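Local coordinates for long form salivary protein D7L1 (Anopheles stephensi, PDB 3NHI) that binds and sequesters cysteinyl leukotrienes and thromboxane A2 analogues, blunting the host's response while the female mosquito takes a blood meal, at residues Q89-V92 and T93-Q96; D188-D191 and C192-G196; E237-D240 and Y241-L245. All blocks are in the same frame, centred on the assembly; numbering follows the deposited sequence.

Interaction 1: residues Q89-V92 and T93-Q96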
loop_
_atom_site.group_PDB
_atom_site.type_symbol
_atom_site.label_atom_id
_atom_site.label_comp_id
_atom_site.label_asym_id
_atom_site.label_seq_id
_atom_site.Cartn_x
_atom_site.Cartn_y
_atom_site.Cartn_z
ATOM N N GLN A 89 22.838 -2.051 16.529
ATOM C CA GLN A 89 22.028 -1.767 17.718
ATOM C C GLN A 89 22.297 -0.383 18.321
ATOM O O GLN A 89 21.360 0.316 18.712
ATOM C CB GLN A 89 22.228 -2.858 18.784
ATOM C CG GLN A 89 21.559 -2.562 20.130
ATOM C CD GLN A 89 20.046 -2.606 20.061
ATOM O OE1 GLN A 89 19.455 -3.676 19.898
ATOM N NE2 GLN A 89 19.405 -1.447 20.205
ATOM N N LYS A 90 23.569 0.006 18.390
ATOM C CA LYS A 90 23.941 1.311 18.927
ATOM C C LYS A 90 23.242 2.450 18.177
ATOM O O LYS A 90 22.693 3.368 18.804
ATOM C CB LYS A 90 25.465 1.491 18.897
ATOM C CG LYS A 90 25.947 2.842 19.406
ATOM C CD LYS A 90 27.452 2.850 19.640
ATOM C CE LYS A 90 27.924 4.188 20.208
ATOM N NZ LYS A 90 27.869 5.297 19.208
ATOM N N GLU A 91 23.255 2.378 16.845
ATOM C CA GLU A 91 22.654 3.414 16.000
ATOM C C GLU A 91 21.133 3.414 16.134
ATOM O O GLU A 91 20.502 4.470 16.152
ATOM C CB GLU A 91 23.075 3.230 14.536
ATOM C CG GLU A 91 24.523 3.611 14.270
ATOM C CD GLU A 91 25.011 3.209 12.891
ATOM O OE1 GLU A 91 26.225 2.930 12.750
ATOM O OE2 GLU A 91 24.187 3.166 11.950
ATOM N N VAL A 92 20.551 2.222 16.223
ATOM C CA VAL A 92 19.111 2.073 16.424
ATOM C C VAL A 92 18.651 2.759 17.719
ATOM O O VAL A 92 17.650 3.483 17.722
ATOM C CB VAL A 92 18.714 0.581 16.410
ATOM C CG1 VAL A 92 17.249 0.392 16.803
ATOM C CG2 VAL A 92 18.970 -0.024 15.026
ATOM N N THR A 93 19.383 2.535 18.807
ATOM C CA THR A 93 19.117 3.210 20.076
ATOM C C THR A 93 19.214 4.736 19.936
ATOM O O THR A 93 18.380 5.471 20.472
ATOM C CB THR A 93 20.089 2.684 21.141
ATOM O OG1 THR A 93 19.669 1.367 21.509
ATOM C CG2 THR A 93 20.132 3.580 22.384
ATOM N N GLU A 94 20.231 5.202 19.209
ATOM C CA GLU A 94 20.406 6.634 18.995
ATOM C C GLU A 94 19.234 7.219 18.197
ATOM O O GLU A 94 18.763 8.315 18.500
ATOM C CB GLU A 94 21.759 6.934 18.323
ATOM C CG GLU A 94 22.984 6.686 19.236
ATOM C CD GLU A 94 24.306 6.487 18.487
ATOM O OE1 GLU A 94 24.324 6.320 17.243
ATOM O OE2 GLU A 94 25.352 6.464 19.170
ATOM N N TYR A 95 18.747 6.472 17.203
ATOM C CA TYR A 95 17.588 6.889 16.405
ATOM C C TYR A 95 16.328 6.967 17.274
ATOM O O TYR A 95 15.612 7.967 17.256
ATOM C CB TYR A 95 17.425 5.898 15.252
ATOM C CG TYR A 95 16.364 6.169 14.208
ATOM C CD1 TYR A 95 15.852 7.446 13.959
ATOM C CD2 TYR A 95 15.893 5.110 13.425
ATOM C CE1 TYR A 95 14.889 7.640 12.958
ATOM C CE2 TYR A 95 14.939 5.301 12.446
ATOM C CZ TYR A 95 14.436 6.557 12.222
ATOM O OH TYR A 95 13.496 6.709 11.228
ATOM N N GLN A 96 16.086 5.914 18.053
ATOM C CA GLN A 96 15.004 5.882 19.025
ATOM C C GLN A 96 15.052 7.111 19.945
ATOM O O GLN A 96 14.041 7.780 20.171
ATOM C CB GLN A 96 15.105 4.592 19.852
ATOM C CG GLN A 96 14.145 4.521 21.042
ATOM C CD GLN A 96 14.471 3.390 21.999
ATOM O OE1 GLN A 96 15.598 2.891 22.033
ATOM N NE2 GLN A 96 13.481 2.982 22.791
HETATM O O HOH W 1 26.461 4.810 16.447
#

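Interaction 2: residues D188-D191 and C192-G196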
loop_
_atom_site.group_PDB
_atom_site.type_symbol
_atom_site.label_atom_id
_atom_site.label_comp_id
_atom_site.label_asym_id
_atom_site.label_seq_id
_atom_site.Cartn_x
_atom_site.Cartn_y
_atom_site.Cartn_z
ATOM N N ASP A 188 -11.578 -17.085 0.498
ATOM C CA ASP A 188 -10.244 -16.823 1.010
ATOM C C ASP A 188 -9.457 -15.893 0.088
ATOM O O ASP A 188 -8.862 -14.903 0.549
ATOM C CB ASP A 188 -9.468 -18.119 1.234
ATOM C CG ASP A 188 -8.113 -17.861 1.841
ATOM O OD1 ASP A 188 -8.056 -17.546 3.054
ATOM O OD2 ASP A 188 -7.107 -17.928 1.112
ATOM N N ALA A 189 -9.444 -16.206 -1.209
ATOM C CA ALA A 189 -8.755 -15.368 -2.175
ATOM C C ALA A 189 -9.240 -13.922 -2.098
ATOM O O ALA A 189 -8.426 -12.989 -2.071
ATOM C CB ALA A 189 -8.926 -15.916 -3.588
ATOM N N ILE A 190 -10.559 -13.743 -2.043
ATOM C CA ILE A 190 -11.133 -12.404 -2.033
ATOM C C ILE A 190 -10.806 -11.641 -0.738
ATOM O O ILE A 190 -10.550 -10.431 -0.783
ATOM C CB ILE A 190 -12.656 -12.438 -2.359
ATOM C CG1 ILE A 190 -12.896 -12.908 -3.806
ATOM C CG2 ILE A 190 -13.298 -11.067 -2.157
ATOM C CD1 ILE A 190 -12.232 -12.050 -4.920
ATOM N N ASP A 191 -10.786 -12.337 0.399
ATOM C CA ASP A 191 -10.360 -11.700 1.641
ATOM C C ASP A 191 -8.910 -11.219 1.534
ATOM O O ASP A 191 -8.583 -10.075 1.894
ATOM C CB ASP A 191 -10.535 -12.638 2.837
ATOM C CG ASP A 191 -10.117 -11.994 4.127
ATOM O OD1 ASP A 191 -9.081 -12.408 4.677
ATOM O OD2 ASP A 191 -10.802 -11.057 4.583
ATOM N N CYS A 192 -8.051 -12.082 1.001
ATOM C CA CYS A 192 -6.641 -11.773 0.842
ATOM C C CYS A 192 -6.480 -10.570 -0.105
ATOM O O CYS A 192 -5.657 -9.673 0.131
ATOM C CB CYS A 192 -5.927 -13.032 0.337
ATOM S SG CYS A 192 -4.199 -12.846 -0.131
ATOM N N ILE A 193 -7.268 -10.539 -1.172
ATOM C CA ILE A 193 -7.184 -9.442 -2.123
ATOM C C ILE A 193 -7.696 -8.138 -1.527
ATOM O O ILE A 193 -7.057 -7.095 -1.660
ATOM C CB ILE A 193 -7.925 -9.787 -3.427
ATOM C CG1 ILE A 193 -7.207 -10.929 -4.149
ATOM C CG2 ILE A 193 -8.009 -8.571 -4.339
ATOM C CD1 ILE A 193 -8.061 -11.631 -5.205
ATOM N N PHE A 194 -8.846 -8.186 -0.863
ATOM C CA PHE A 194 -9.400 -6.978 -0.253
ATOM C C PHE A 194 -8.432 -6.370 0.762
ATOM O O PHE A 194 -8.294 -5.140 0.841
ATOM C CB PHE A 194 -10.775 -7.241 0.383
ATOM C CG PHE A 194 -11.943 -7.039 -0.569
ATOM C CD1 PHE A 194 -11.885 -7.481 -1.895
ATOM C CD2 PHE A 194 -13.104 -6.405 -0.126
ATOM C CE1 PHE A 194 -12.977 -7.287 -2.764
ATOM C CE2 PHE A 194 -14.193 -6.209 -0.979
ATOM C CZ PHE A 194 -14.127 -6.644 -2.297
ATOM N N ARG A 195 -7.752 -7.217 1.532
ATOM C CA ARG A 195 -6.756 -6.714 2.479
ATOM C C ARG A 195 -5.535 -6.157 1.740
ATOM O O ARG A 195 -5.037 -5.083 2.077
ATOM C CB ARG A 195 -6.366 -7.802 3.470
ATOM C CG ARG A 195 -7.481 -8.131 4.455
ATOM C CD ARG A 195 -7.033 -9.203 5.429
ATOM N NE ARG A 195 -7.978 -9.408 6.528
ATOM C CZ ARG A 195 -7.987 -8.716 7.669
ATOM N NH1 ARG A 195 -7.114 -7.736 7.887
ATOM N NH2 ARG A 195 -8.886 -9.003 8.605
ATOM N N GLY A 196 -5.089 -6.847 0.693
ATOM C CA GLY A 196 -3.947 -6.375 -0.100
ATOM C C GLY A 196 -4.195 -5.048 -0.803
ATOM O O GLY A 196 -3.288 -4.219 -0.933
HETATM O O HOH W 2 -10.414 -11.844 7.504
#

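Interaction 3: residues E237-D240 and Y241-L245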
loop_
_atom_site.group_PDB
_atom_site.type_symbol
_atom_site.label_atom_id
_atom_site.label_comp_id
_atom_site.label_asym_id
_atom_site.label_seq_id
_atom_site.Cartn_x
_atom_site.Cartn_y
_atom_site.Cartn_z
ATOM N N GLU A 237 -18.048 -9.776 5.433
ATOM C CA GLU A 237 -16.828 -10.400 4.918
ATOM C C GLU A 237 -16.471 -9.801 3.569
ATOM O O GLU A 237 -17.354 -9.347 2.830
ATOM C CB GLU A 237 -16.997 -11.914 4.786
ATOM C CG GLU A 237 -17.277 -12.588 6.121
ATOM C CD GLU A 237 -17.466 -14.090 6.042
ATOM O OE1 GLU A 237 -17.353 -14.677 4.941
ATOM O OE2 GLU A 237 -17.739 -14.688 7.108
ATOM N N ALA A 238 -15.176 -9.801 3.246
ATOM C CA ALA A 238 -14.721 -9.349 1.937
ATOM C C ALA A 238 -15.555 -9.946 0.804
ATOM O O ALA A 238 -16.012 -9.223 -0.080
ATOM C CB ALA A 238 -13.253 -9.678 1.743
ATOM N N TYR A 239 -15.761 -11.265 0.843
ATOM C CA TYR A 239 -16.544 -11.942 -0.189
ATOM C C TYR A 239 -17.959 -11.400 -0.320
ATOM O O TYR A 239 -18.466 -11.278 -1.437
ATOM C CB TYR A 239 -16.569 -13.457 0.033
ATOM C CG TYR A 239 -17.250 -14.182 -1.100
ATOM C CD1 TYR A 239 -16.636 -14.276 -2.356
ATOM C CD2 TYR A 239 -18.519 -14.727 -0.940
ATOM C CE1 TYR A 239 -17.254 -14.929 -3.416
ATOM C CE2 TYR A 239 -19.143 -15.385 -1.986
ATOM C CZ TYR A 239 -18.509 -15.475 -3.225
ATOM O OH TYR A 239 -19.133 -16.110 -4.272
ATOM N N ASP A 240 -18.576 -11.041 0.805
ATOM C CA ASP A 240 -19.919 -10.452 0.770
ATOM C C ASP A 240 -19.954 -9.154 -0.023
ATOM O O ASP A 240 -20.826 -8.971 -0.882
ATOM C CB ASP A 240 -20.466 -10.239 2.177
ATOM C CG ASP A 240 -20.532 -11.524 2.975
ATOM O OD1 ASP A 240 -20.950 -12.560 2.412
ATOM O OD2 ASP A 240 -20.176 -11.491 4.167
ATOM N N TYR A 241 -18.992 -8.265 0.237
ATOM C CA TYR A 241 -18.920 -6.991 -0.484
ATOM C C TYR A 241 -18.628 -7.188 -1.963
ATOM O O TYR A 241 -19.220 -6.537 -2.811
ATOM C CB TYR A 241 -17.885 -6.056 0.150
ATOM C CG TYR A 241 -18.231 -5.668 1.568
ATOM C CD1 TYR A 241 -17.410 -6.045 2.624
ATOM C CD2 TYR A 241 -19.396 -4.962 1.849
ATOM C CE1 TYR A 241 -17.735 -5.717 3.934
ATOM C CE2 TYR A 241 -19.722 -4.611 3.152
ATOM C CZ TYR A 241 -18.882 -4.985 4.190
ATOM O OH TYR A 241 -19.201 -4.664 5.494
ATOM N N TYR A 242 -17.726 -8.115 -2.257
ATOM C CA TYR A 242 -17.407 -8.481 -3.625
ATOM C C TYR A 242 -18.664 -8.949 -4.387
ATOM O O TYR A 242 -18.922 -8.474 -5.494
ATOM C CB TYR A 242 -16.333 -9.566 -3.576
ATOM C CG TYR A 242 -15.907 -10.171 -4.890
ATOM C CD1 TYR A 242 -15.184 -9.440 -5.834
ATOM C CD2 TYR A 242 -16.201 -11.499 -5.174
ATOM C CE1 TYR A 242 -14.784 -10.016 -7.029
ATOM C CE2 TYR A 242 -15.792 -12.084 -6.362
ATOM C CZ TYR A 242 -15.085 -11.341 -7.284
ATOM O OH TYR A 242 -14.684 -11.909 -8.476
ATOM N N VAL A 243 -19.430 -9.858 -3.781
ATOM C CA VAL A 243 -20.692 -10.334 -4.359
ATOM C C VAL A 243 -21.669 -9.177 -4.564
ATOM O O VAL A 243 -22.294 -9.054 -5.629
ATOM C CB VAL A 243 -21.337 -11.441 -3.490
ATOM C CG1 VAL A 243 -22.785 -11.691 -3.913
ATOM C CG2 VAL A 243 -20.548 -12.727 -3.589
ATOM N N CYS A 244 -21.786 -8.307 -3.563
ATOM C CA CYS A 244 -22.694 -7.166 -3.702
ATOM C C CYS A 244 -22.326 -6.268 -4.884
ATOM O O CYS A 244 -23.202 -5.834 -5.627
ATOM C CB CYS A 244 -22.763 -6.350 -2.416
ATOM S SG CYS A 244 -23.652 -7.241 -1.130
ATOM N N LEU A 245 -21.029 -6.003 -5.062
ATOM C CA LEU A 245 -20.568 -5.153 -6.157
ATOM C C LEU A 245 -20.771 -5.829 -7.503
ATOM O O LEU A 245 -21.295 -5.218 -8.444
ATOM C CB LEU A 245 -19.094 -4.785 -5.957
ATOM C CG LEU A 245 -18.838 -3.828 -4.788
ATOM C CD1 LEU A 245 -17.393 -3.939 -4.323
ATOM C CD2 LEU A 245 -19.201 -2.390 -5.134
#

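Interaction 1: residues Q89-V92 and T93-Q96
Lys90 starts out with CG opposite its own backbone N, runs on extended and turns only at its last torsion, whereas Glu94, one turn later, has CG beside its backbone N (chi1 -70°) and so leans back toward the start of the helix. The two chains cross, and Lys90 NZ meets Glu94 OE2 at 2.8 Å in a salt bridge, on the syn side of the carboxylate and somewhat out of its plane. A water bridges the same pair, accepting from Lys90 NZ at 3.1 Å and donating to Glu94 OE1 at 2.7 Å, so OE2 meets the ammonium group directly and OE1 through the water. A second i to i+4 pair lies next to it: the bend at chi2 of Gln89 (69°) swings the amide forward along the helix, and NE2 donates to Thr93 OG1 at 3.1 Å along a bent path (137°), tilted out of the amide plane. Along the backbone, helix 89-101 is regular, from Thr93 N to Gln89 O through Gln96 N to Val92 O. Val92 is buried against Tyr78. Tyr95, whose side chain comes within about 4 Å of the bound hydroxyeicosatetraenoic acid, packs on helix 109-130 and hydrogen-bonds through its hydroxyl to that of Tyr116. Lys90, Glu94 and Gln89 are long enough to span a turn, while Thr93 offers its hydroxyl close to the backbone; the lysine probably offsets the negative charge of Glu94.

Interaction 2: residues D188-D191 and C192-G196
From Asp188 to Gly196 the backbone is regular alpha-helix, the N-H groups of Cys192 to Gly196 each reaching back four residues, as in the bond of Phe194 N to Ile190 O at 2.8 Å. On the buried side, Ile190 and Phe194 lie side by side and point the same way. With CG2 opposite its backbone N (chi1 -66° for CG1), Ile190 sets that methyl against Phe194 CE1 at 3.8 Å. Its other branch ends at CD1, 4.2 Å from CD1 of Ile193, while the CG1 of Ile193 rests on Ala189 O at 3.2 Å. Branched aliphatic chains and a flat ring suit this side of helix 184-196, which packs in the all-helical, disulfide-linked fold of the PBP/GOBP (odorant-binding) family: Phe194 meets Tyr199 edge-to-face and also touches helix 238-246, and the small Ala189 lies against Trp164 and Trp172. Cys192 forms a disulfide with Cys159, which links the helix to helix 155-163. Around the exposed side, Asp191 and Arg195 run alongside each other. Asp191 OD1 comes to the edge of the guanidinium near its plane, but at 3.7 Å from Arg195 NE the salt bridge is long, and the carboxylate is turned 73° from the guanidinium. A water spans the pair weakly, donating to Asp191 OD2 and accepting from Arg195 NH2. The stronger partner of the arginine is Asp202, whose OD1 forms a salt bridge with NH1.

Interaction 3: residues E237-D240 and Y241-L245
Val243 stands over one face of the Tyr239 ring, its CG2 methyl 3.7 Å from the ring centroid and 25° off the normal, a CH-pi contact shifted toward the rim. The ring is carried there because Tyr239 CG lies opposite its backbone N (chi1 -174°), which sends the phenol forward along the helix, alongside Val243; CG2 comes within 3.4 Å of Tyr239 CE2 and CZ. A beta-branched valine suits the place, since its methyl is held stiffly close to the backbone. Tyr242 crosses the same ring obliquely, CD2 lying 4.0 Å from Tyr239 CD1. The Tyr239 hydroxyl is hydrogen-bonded to Gly182 N, which helps fix the end of the ring. These residues form the first turns of helix 238-246 in the PBP/GOBP family region, with Glu237 at the N-cap position. Here Asp240 turns back to accept from Glu237 N at 3.0 Å through OD2, on the anti side of its carboxylate; an acid at this end of a helix probably also interacts favourably with the dipole. Tyr241 points another way, with CD1 3.3 Å from Glu237 O and the ring edge near Ala238 CA, and the ring touches Leu230 of helix 223-231. Cys244, a turn beyond Asp240, pairs with Cys233 in a disulfide that ties down the far part of the helix.

How the interactions relate
Interactions 2 and 3 are neighbours, their centres 11 Å apart, and they meet directly: the CB of Ala238 packs 3.5 Å from Asp191 CA, and Ile190 CG2 is 3.7 Å from Tyr242 CB. The small side chain of Ala238 is consistent with the close approach of helices 184-196 and 238-246. Interaction 1 is remote from both, its centre 36 Å from that of interaction 2 and 45 Å from that of interaction 3, on the opposite side of the chain's centre from the latter. It lies by the ligand pocket: the Tyr95 side chain is about 4 Å from the bound fatty acid and about 7 Å from the side chain of Trp39, a leukotriene C4-binding residue.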